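Long-range contacts in aspartokinase (Clostridium acetobutylicum, PDB 3TVI), which probably catalyses the ATP-dependent phosphorylation of the beta-carboxyl group of L-aspartate, an early step in making threonine, methionine and lysine: residues N46-I51 with S76-E81; I261-T266 with T274-D279; M384-G389 with S412-V417. All coordinates share one frame; numbering follows the deposited sequence.

Interaction 1: N46-I51 with S76-E81; sequences NKDYKI and SQRYTE
Van der Waals contact carries most of this interaction, with the aliphatic stem of Arg-78 meeting Ile-51 and Tyr-49. Arg-78 CG is turned away from its backbone N (chi1 -169°) and the chain bends at chi2 (81°), which lays CB and CG against Ile-51 and CD against the Tyr-49 hydroxyl. The Ile-51 side chain runs obliquely across the stem, its CD1 3.9 Å from Arg-78 CG. Ile-51 CD1 also lies 4.3 Å from Tyr-79 CE1. A branched, wholly apolar isoleucine suits this buried place at the first turn of helix 51-63, just before Thr-52, a predicted substrate-binding residue. Tyr-49 runs past Arg-78 in the opposite direction, and its OH lies 3.7 Å from Arg-78 CD; the ring and guanidinium planes are 73° apart, so the two groups do not stack.

Electrostatics add a weaker component. Asp-48 OD2 is 4.2 Å from Arg-78 NH2, well out of the guanidinium plane, so only the attraction of opposite charges links them. Each has a stronger partner elsewhere: Asp-48 forms a salt bridge with Arg-44, while Arg-78 NH1 donates to the carbonyl of Ala-15. Arginine suits this position by combining a greasy stem with a polar end.

The contact thus joins the loop after strand 33-38, and the start of helix 51-63, to helix 69-85. Tyr-79 in turn packs against helix 109-127, its OH bonded to Gly-116 O.

Interaction 2: I261-T266 with T274-D279; sequences INIKNT and TLILSD
In Ile-263 and Ile-276 the first torsion (chi1 -88° and -54°) sets CG1 beside the backbone N, and from there the two side chains converge on the buried face until Ile-263 CD1 and Ile-276 CD1 meet at 3.3 Å. They belong to a beta hairpin, strands 261-265 and 274-277, at one side of the central sheet of the amino acid kinase domain. Ile-261 and Ile-276 form a hydrogen-bonded pair of the antiparallel register: Ile-261 N donates to Ile-276 O at 3.2 Å in a nearly straight bond (169° at the hydrogen), and Ile-276 N returns to Ile-261 O at 2.7 Å. A third, more bent bond runs from Ile-263 N to Thr-274 O at 3.0 Å. The side chains of the first pair meet at their branch points, CB of Ile-261 being 4.2 Å from CB of Ile-276. Beta-branched residues suit this extended backbone and present broad hydrocarbon surfaces to a buried face.

Thr-274 lies on that same face, its OG1 3.8 Å from Ile-263 CB. Helix 232-240 packs on Ile-276 through Tyr-232 and Leu-235, while Phe-213 touches both Ile-263 and Thr-274. Ile-263 is also close to Thr-208, a predicted ATP-binding residue on the neighbouring strand 203-208, with which strand 261-265 shares further backbone bonds.

The other face is less buried and more mixed, carrying the non-hydrogen-bonded pair Asn-262 and Leu-275. With CG of Leu-275 opposite its own backbone N, one methyl swings across to the facing strand, where Leu-275 CD1 lies 3.6 Å from Asn-262 CB and 3.5 Å from Ile-261 O.

Interaction 3: M384-G389 with S412-V417; sequences MAKTKG and SSEINV
Met-384, built as selenomethionine, opens the contact by sending its side chain across the start of strand 416-422. CG stands between the backbone N and the carbonyl carbon (chi1 51°), and a bend at the last torsion turns the methyl onto Val-417. The chain passes the backbone of Ile-415, with Met-384 SE 4.1 Å from Ile-415 O, before Met-384 CE reaches Val-417 CG2 at 3.5 Å. A long, unbranched and pliable side chain is well suited to lying over a backbone and ending against a valine. The compact, beta-branched Val-417 in turn fits its extended place in the strand.

Ala-385 points toward the turn. Its CB lies 3.7 Å from Ile-415 CG2 and 4.0 Å from Glu-414 CB, and a small methyl suits a place this near the facing backbone. Next, Lys-386 runs alongside Glu-414, both side chains pointing the same way, and Lys-386 NZ forms a salt bridge of 3.5 Å with Glu-414 OE2. Charged residues suit this solvent-exposed place, and the bridge is a long one. Beyond it the segment leads into helix 390-400.

Residues 413 to 416 form a type I beta turn between strands 405-410 and 416-422, within an ACT regulatory domain. Backbone bonds tie Val-417 to Thr-379 of strand 367-380 and Ile-415 to Gly-381 just after it. Ile-415 also packs on helix 232-240 of the kinase part, and Ser-412 O accepts a hydrogen bond from Ser-338 of the second subunit. Met-384 and Val-417 pack against helix 390-400 through Ile-390 and Ile-394.

In the fold
Interactions 1 and 2 both belong to the kinase part but hold different elements: interaction 1 joins a loop to a helix, interaction 2 pairs two strands of the central sheet. Interaction 3 lies in the ACT domain, on the opposite side of the chain's centre from interaction 1, their centres about 48 Å apart. Buried contacts dominate the first two, whereas interaction 3 reaches the surface, where it carries the one cross-segment salt bridge of the three. Only in interaction 2 do backbone hydrogen bonds join the two segments; in the others side chains make most of the contact. Helix 232-240 touches both interaction 2 and interaction 3, whose nearest atoms are about 6 Å apart.

Interaction 1: N46-I51 with S76-E81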
loop_
_atom_site.group_PDB
_atom_site.type_symbol
_atom_site.label_atom_id
_atom_site.label_comp_id
_atom_site.label_asym_id
_atom_site.label_seq_id
_atom_site.Cartn_x
_atom_site.Cartn_y
_atom_site.Cartn_z
ATOM N N ASN B 46 4.423 32.351 25.065
ATOM C CA ASN B 46 4.816 32.139 23.658
ATOM C C ASN B 46 6.099 32.869 23.278
ATOM O O ASN B 46 7.099 32.240 22.930
ATOM C CB ASN B 46 3.701 32.588 22.707
ATOM C CG ASN B 46 2.555 31.606 22.649
ATOM O OD1 ASN B 46 2.764 30.395 22.566
ATOM N ND2 ASN B 46 1.330 32.122 22.688
ATOM N N LYS B 47 6.073 34.194 23.371
ATOM C CA LYS B 47 7.212 35.002 22.940
ATOM C C LYS B 47 8.392 35.002 23.922
ATOM O O LYS B 47 9.372 35.712 23.709
ATOM C CB LYS B 47 6.765 36.437 22.595
ATOM C CG LYS B 47 6.650 36.673 21.090
ATOM C CD LYS B 47 5.905 37.952 20.733
ATOM C CE LYS B 47 4.520 37.666 20.166
ATOM N NZ LYS B 47 3.654 36.916 21.117
ATOM N N ASP B 48 8.310 34.199 24.980
ATOM C CA ASP B 48 9.420 34.055 25.921
ATOM C C ASP B 48 10.588 33.340 25.248
ATOM O O ASP B 48 10.387 32.465 24.402
ATOM C CB ASP B 48 8.968 33.270 27.159
ATOM C CG ASP B 48 10.029 33.200 28.243
ATOM O OD1 ASP B 48 10.753 34.198 28.460
ATOM O OD2 ASP B 48 10.125 32.139 28.898
ATOM N N TYR B 49 11.804 33.738 25.612
ATOM C CA TYR B 49 13.019 33.061 25.171
ATOM C C TYR B 49 13.169 31.753 25.937
ATOM O O TYR B 49 12.763 31.665 27.098
ATOM C CB TYR B 49 14.243 33.937 25.418
ATOM C CG TYR B 49 14.470 34.264 26.876
ATOM C CD1 TYR B 49 15.067 33.342 27.730
ATOM C CD2 TYR B 49 14.081 35.491 27.402
ATOM C CE1 TYR B 49 15.267 33.630 29.067
ATOM C CE2 TYR B 49 14.280 35.794 28.735
ATOM C CZ TYR B 49 14.874 34.860 29.567
ATOM O OH TYR B 49 15.083 35.150 30.900
ATOM N N LYS B 50 13.763 30.752 25.290
ATOM C CA LYS B 50 13.968 29.428 25.884
ATOM C C LYS B 50 15.432 29.285 26.284
ATOM O O LYS B 50 16.322 29.590 25.488
ATOM C CB LYS B 50 13.597 28.347 24.875
ATOM C CG LYS B 50 13.747 26.927 25.387
ATOM C CD LYS B 50 13.583 25.948 24.241
ATOM C CE LYS B 50 13.658 24.498 24.700
ATOM N NZ LYS B 50 13.422 23.550 23.566
ATOM N N ILE B 51 15.683 28.820 27.507
ATOM C CA ILE B 51 17.057 28.758 28.022
ATOM C C ILE B 51 17.999 28.030 27.065
ATOM O O ILE B 51 18.934 28.637 26.530
ATOM C CB ILE B 51 17.137 28.063 29.394
ATOM C CG1 ILE B 51 16.549 28.958 30.485
ATOM C CG2 ILE B 51 18.581 27.702 29.724
ATOM C CD1 ILE B 51 17.298 30.255 30.700
ATOM N N SER B 76 21.315 33.861 34.028
ATOM C CA SER B 76 21.514 33.962 35.467
ATOM C C SER B 76 20.294 34.642 36.065
ATOM O O SER B 76 19.804 34.238 37.115
ATOM C CB SER B 76 22.784 34.737 35.800
ATOM O OG SER B 76 22.578 36.121 35.591
ATOM N N GLN B 77 19.792 35.657 35.371
ATOM C CA GLN B 77 18.578 36.332 35.790
ATOM C C GLN B 77 17.445 35.331 35.967
ATOM O O GLN B 77 16.745 35.354 36.978
ATOM C CB GLN B 77 18.191 37.389 34.772
ATOM C CG GLN B 77 16.913 38.133 35.097
ATOM C CD GLN B 77 16.784 39.419 34.305
ATOM O OE1 GLN B 77 17.789 40.035 33.916
ATOM N NE2 GLN B 77 15.541 39.838 34.063
ATOM N N ARG B 78 17.284 34.446 34.985
ATOM C CA ARG B 78 16.254 33.415 35.039
ATOM C C ARG B 78 16.435 32.517 36.247
ATOM O O ARG B 78 15.478 32.243 36.974
ATOM C CB ARG B 78 16.301 32.552 33.781
ATOM C CG ARG B 78 15.112 31.623 33.597
ATOM C CD ARG B 78 13.934 32.362 33.001
ATOM N NE ARG B 78 13.035 31.430 32.343
ATOM C CZ ARG B 78 12.120 30.697 32.958
ATOM N NH1 ARG B 78 11.945 30.777 34.271
ATOM N NH2 ARG B 78 11.363 29.881 32.247
ATOM N N TYR B 79 17.662 32.055 36.447
ATOM C CA TYR B 79 17.953 31.104 37.508
ATOM C C TYR B 79 18.075 31.738 38.901
ATOM O O TYR B 79 17.823 31.064 39.899
ATOM C CB TYR B 79 19.220 30.309 37.190
ATOM C CG TYR B 79 18.993 29.126 36.279
ATOM C CD1 TYR B 79 19.198 29.223 34.905
ATOM C CD2 TYR B 79 18.584 27.902 36.789
ATOM C CE1 TYR B 79 18.993 28.135 34.069
ATOM C CE2 TYR B 79 18.380 26.807 35.957
ATOM C CZ TYR B 79 18.586 26.932 34.601
ATOM O OH TYR B 79 18.385 25.856 33.777
ATOM N N THR B 80 18.458 33.006 38.999
ATOM C CA THR B 80 18.564 33.596 40.328
ATOM C C THR B 80 17.174 33.944 40.851
ATOM O O THR B 80 16.913 33.787 42.036
ATOM C CB THR B 80 19.486 34.836 40.405
ATOM O OG1 THR B 80 18.832 35.968 39.819
ATOM C CG2 THR B 80 20.838 34.572 39.723
ATOM N N GLU B 81 16.281 34.402 39.982
ATOM C CA GLU B 81 14.893 34.658 40.402
ATOM C C GLU B 81 14.252 33.405 40.977
ATOM O O GLU B 81 13.505 33.484 41.940
ATOM C CB GLU B 81 14.046 35.184 39.243
ATOM C CG GLU B 81 14.384 36.617 38.863
ATOM C CD GLU B 81 13.769 37.052 37.543
ATOM O OE1 GLU B 81 13.044 36.249 36.905
ATOM O OE2 GLU B 81 14.016 38.214 37.146
#

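Interaction 2: I261-T266 with T274-D279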
loop_
_atom_site.group_PDB
_atom_site.type_symbol
_atom_site.label_atom_id
_atom_site.label_comp_id
_atom_site.label_asym_id
_atom_site.label_seq_id
_atom_site.Cartn_x
_atom_site.Cartn_y
_atom_site.Cartn_z
ATOM N N ILE B 261 5.317 2.884 32.528
ATOM C CA ILE B 261 5.370 4.330 32.569
ATOM C C ILE B 261 3.983 4.869 32.861
ATOM O O ILE B 261 3.010 4.445 32.242
ATOM C CB ILE B 261 5.777 4.897 31.213
ATOM C CG1 ILE B 261 7.136 4.353 30.800
ATOM C CG2 ILE B 261 5.796 6.413 31.256
ATOM C CD1 ILE B 261 7.609 4.891 29.469
ATOM N N ASN B 262 3.895 5.819 33.784
ATOM C CA ASN B 262 2.644 6.506 34.064
ATOM C C ASN B 262 2.753 7.970 33.646
ATOM O O ASN B 262 3.478 8.741 34.277
ATOM C CB ASN B 262 2.318 6.400 35.554
ATOM C CG ASN B 262 1.010 7.076 35.925
ATOM O OD1 ASN B 262 0.477 7.885 35.163
ATOM N ND2 ASN B 262 0.494 6.762 37.115
ATOM N N ILE B 263 2.045 8.353 32.582
ATOM C CA ILE B 263 1.986 9.759 32.184
ATOM C C ILE B 263 1.066 10.478 33.154
ATOM O O ILE B 263 -0.084 10.094 33.313
ATOM C CB ILE B 263 1.491 9.956 30.744
ATOM C CG1 ILE B 263 2.660 9.906 29.765
ATOM C CG2 ILE B 263 0.856 11.323 30.588
ATOM C CD1 ILE B 263 3.452 8.624 29.812
ATOM N N LYS B 264 1.584 11.517 33.803
ATOM C CA LYS B 264 0.860 12.209 34.866
ATOM C C LYS B 264 0.944 13.731 34.702
ATOM O O LYS B 264 1.796 14.242 33.963
ATOM C CB LYS B 264 1.411 11.759 36.222
ATOM C CG LYS B 264 0.331 11.325 37.197
ATOM C CD LYS B 264 0.749 10.113 38.010
ATOM C CE LYS B 264 -0.414 9.522 38.800
ATOM N NZ LYS B 264 -1.089 10.528 39.666
ATOM N N ASN B 265 0.048 14.446 35.382
ATOM C CA ASN B 265 -0.046 15.907 35.250
ATOM C C ASN B 265 0.382 16.674 36.509
ATOM O O ASN B 265 -0.295 16.615 37.531
ATOM C CB ASN B 265 -1.478 16.285 34.883
ATOM C CG ASN B 265 -1.645 17.766 34.615
ATOM O OD1 ASN B 265 -0.664 18.504 34.488
ATOM N ND2 ASN B 265 -2.900 18.208 34.525
ATOM N N THR B 266 1.488 17.409 36.409
ATOM C CA THR B 266 2.028 18.177 37.532
ATOM C C THR B 266 1.020 19.155 38.116
ATOM O O THR B 266 1.078 19.448 39.304
ATOM C CB THR B 266 3.276 19.003 37.130
ATOM O OG1 THR B 266 4.236 18.165 36.484
ATOM C CG2 THR B 266 3.933 19.623 38.345
ATOM N N THR B 274 -2.513 7.801 32.119
ATOM C CA THR B 274 -2.534 6.663 31.253
ATOM C C THR B 274 -1.273 5.917 31.647
ATOM O O THR B 274 -0.296 6.526 32.090
ATOM C CB THR B 274 -2.553 7.067 29.780
ATOM O OG1 THR B 274 -1.358 7.777 29.465
ATOM C CG2 THR B 274 -3.766 7.951 29.514
ATOM N N LEU B 275 -1.314 4.599 31.517
ATOM C CA LEU B 275 -0.311 3.734 32.105
ATOM C C LEU B 275 0.271 2.838 31.006
ATOM O O LEU B 275 -0.296 1.799 30.668
ATOM C CB LEU B 275 -0.969 2.922 33.229
ATOM C CG LEU B 275 -0.091 2.249 34.282
ATOM C CD1 LEU B 275 0.993 3.195 34.774
ATOM C CD2 LEU B 275 -0.942 1.762 35.442
ATOM N N ILE B 276 1.400 3.255 30.444
ATOM C CA ILE B 276 1.947 2.612 29.255
ATOM C C ILE B 276 2.653 1.323 29.650
ATOM O O ILE B 276 3.748 1.354 30.210
ATOM C CB ILE B 276 2.925 3.529 28.503
ATOM C CG1 ILE B 276 2.257 4.877 28.176
ATOM C CG2 ILE B 276 3.423 2.842 27.241
ATOM C CD1 ILE B 276 3.211 5.992 27.790
ATOM N N LEU B 277 2.012 0.194 29.345
ATOM C CA LEU B 277 2.474 -1.143 29.753
ATOM C C LEU B 277 3.286 -1.831 28.662
ATOM O O LEU B 277 3.510 -1.265 27.595
ATOM C CB LEU B 277 1.265 -2.014 30.106
ATOM C CG LEU B 277 0.568 -1.801 31.454
ATOM C CD1 LEU B 277 1.214 -0.704 32.286
ATOM C CD2 LEU B 277 -0.917 -1.528 31.224
ATOM N N SER B 278 3.737 -3.050 28.945
ATOM C CA SER B 278 4.401 -3.882 27.945
ATOM C C SER B 278 3.355 -4.644 27.158
ATOM O O SER B 278 2.236 -4.830 27.630
ATOM C CB SER B 278 5.369 -4.867 28.604
ATOM O OG SER B 278 6.423 -5.187 27.716
ATOM N N ASP B 279 3.726 -5.091 25.962
ATOM C CA ASP B 279 2.805 -5.860 25.118
ATOM C C ASP B 279 2.330 -7.138 25.820
ATOM O O ASP B 279 1.125 -7.353 25.968
ATOM C CB ASP B 279 3.437 -6.182 23.755
ATOM C CG ASP B 279 3.608 -4.940 22.877
ATOM O OD1 ASP B 279 4.649 -4.846 22.186
ATOM O OD2 ASP B 279 2.710 -4.063 22.879
#

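Interaction 3: M384-G389 with S412-V417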
loop_
_atom_site.group_PDB
_atom_site.type_symbol
_atom_site.label_atom_id
_atom_site.label_comp_id
_atom_site.label_asym_id
_atom_site.label_seq_id
_atom_site.Cartn_x
_atom_site.Cartn_y
_atom_site.Cartn_z
HETATM N N MSE B 384 -9.137 -5.389 19.225
HETATM C CA MSE B 384 -9.714 -5.468 17.877
HETATM C C MSE B 384 -8.799 -6.275 16.992
HETATM O O MSE B 384 -8.539 -5.902 15.844
HETATM C CB MSE B 384 -9.970 -4.068 17.308
HETATM C CG MSE B 384 -8.768 -3.134 17.376
HETATM SE SE MSE B 384 -9.095 -1.498 16.348
HETATM C CE MSE B 384 -10.083 -2.289 14.840
ATOM N N ALA B 385 -8.326 -7.406 17.518
ATOM C CA ALA B 385 -7.224 -8.151 16.908
ATOM C C ALA B 385 -7.267 -9.627 17.278
ATOM O O ALA B 385 -6.473 -10.055 18.114
ATOM C CB ALA B 385 -5.901 -7.563 17.366
ATOM N N LYS B 386 -8.161 -10.417 16.679
ATOM C CA LYS B 386 -9.063 -9.981 15.610
ATOM C C LYS B 386 -10.514 -10.344 15.950
ATOM O O LYS B 386 -10.942 -11.477 15.802
ATOM C CB LYS B 386 -8.632 -10.540 14.247
ATOM C CG LYS B 386 -7.496 -11.561 14.273
ATOM C CD LYS B 386 -7.930 -12.937 14.758
ATOM C CE LYS B 386 -6.900 -13.995 14.395
ATOM N NZ LYS B 386 -5.550 -13.666 14.928
ATOM N N THR B 387 -11.242 -9.346 16.437
ATOM C CA THR B 387 -12.636 -9.474 16.820
ATOM C C THR B 387 -13.488 -9.576 15.575
ATOM O O THR B 387 -13.114 -9.055 14.526
ATOM C CB THR B 387 -13.067 -8.231 17.621
ATOM O OG1 THR B 387 -12.430 -8.253 18.906
ATOM C CG2 THR B 387 -14.574 -8.163 17.789
ATOM N N LYS B 388 -14.630 -10.249 15.693
ATOM C CA LYS B 388 -15.568 -10.365 14.581
ATOM C C LYS B 388 -16.166 -8.995 14.254
ATOM O O LYS B 388 -16.365 -8.162 15.150
ATOM C CB LYS B 388 -16.683 -11.362 14.904
ATOM N N GLY B 389 -16.409 -8.767 12.960
ATOM C CA GLY B 389 -17.100 -7.575 12.456
ATOM C C GLY B 389 -16.617 -6.237 12.979
ATOM O O GLY B 389 -17.364 -5.256 12.950
ATOM N N SER B 412 -2.530 -4.273 7.537
ATOM C CA SER B 412 -1.194 -3.791 7.880
ATOM C C SER B 412 -0.818 -4.174 9.306
ATOM O O SER B 412 0.349 -4.418 9.578
ATOM C CB SER B 412 -1.074 -2.277 7.697
ATOM O OG SER B 412 -2.027 -1.581 8.478
ATOM N N SER B 413 -1.805 -4.249 10.197
ATOM C CA SER B 413 -1.543 -4.441 11.617
ATOM C C SER B 413 -2.726 -5.058 12.348
ATOM O O SER B 413 -3.854 -4.631 12.178
ATOM C CB SER B 413 -1.208 -3.097 12.246
ATOM O OG SER B 413 -1.623 -3.056 13.593
ATOM N N GLU B 414 -2.457 -6.035 13.200
ATOM C CA GLU B 414 -3.520 -6.769 13.878
ATOM C C GLU B 414 -4.376 -5.914 14.825
ATOM O O GLU B 414 -5.526 -6.248 15.086
ATOM C CB GLU B 414 -2.929 -7.958 14.646
ATOM C CG GLU B 414 -2.363 -9.063 13.754
ATOM C CD GLU B 414 -2.668 -10.464 14.275
ATOM O OE1 GLU B 414 -2.169 -10.833 15.367
ATOM O OE2 GLU B 414 -3.409 -11.196 13.580
ATOM N N ILE B 415 -3.829 -4.810 15.319
ATOM C CA ILE B 415 -4.502 -4.002 16.332
ATOM C C ILE B 415 -4.965 -2.645 15.789
ATOM O O ILE B 415 -4.996 -1.654 16.526
ATOM C CB ILE B 415 -3.576 -3.784 17.554
ATOM C CG1 ILE B 415 -2.256 -3.127 17.140
ATOM C CG2 ILE B 415 -3.287 -5.105 18.250
ATOM C CD1 ILE B 415 -1.539 -2.472 18.297
ATOM N N ASN B 416 -5.362 -2.593 14.517
ATOM C CA ASN B 416 -5.503 -1.301 13.850
ATOM C C ASN B 416 -6.243 -1.319 12.511
ATOM O O ASN B 416 -5.786 -1.940 11.559
ATOM C CB ASN B 416 -4.088 -0.744 13.672
ATOM C CG ASN B 416 -3.998 0.334 12.621
ATOM O OD1 ASN B 416 -4.572 1.407 12.768
ATOM N ND2 ASN B 416 -3.242 0.064 11.566
ATOM N N VAL B 417 -7.381 -0.630 12.442
ATOM C CA VAL B 417 -8.039 -0.357 11.153
ATOM C C VAL B 417 -7.929 1.120 10.790
ATOM O O VAL B 417 -8.270 1.997 11.595
ATOM C CB VAL B 417 -9.535 -0.726 11.128
ATOM C CG1 VAL B 417 -10.135 -0.361 9.778
ATOM C CG2 VAL B 417 -9.721 -2.204 11.400
#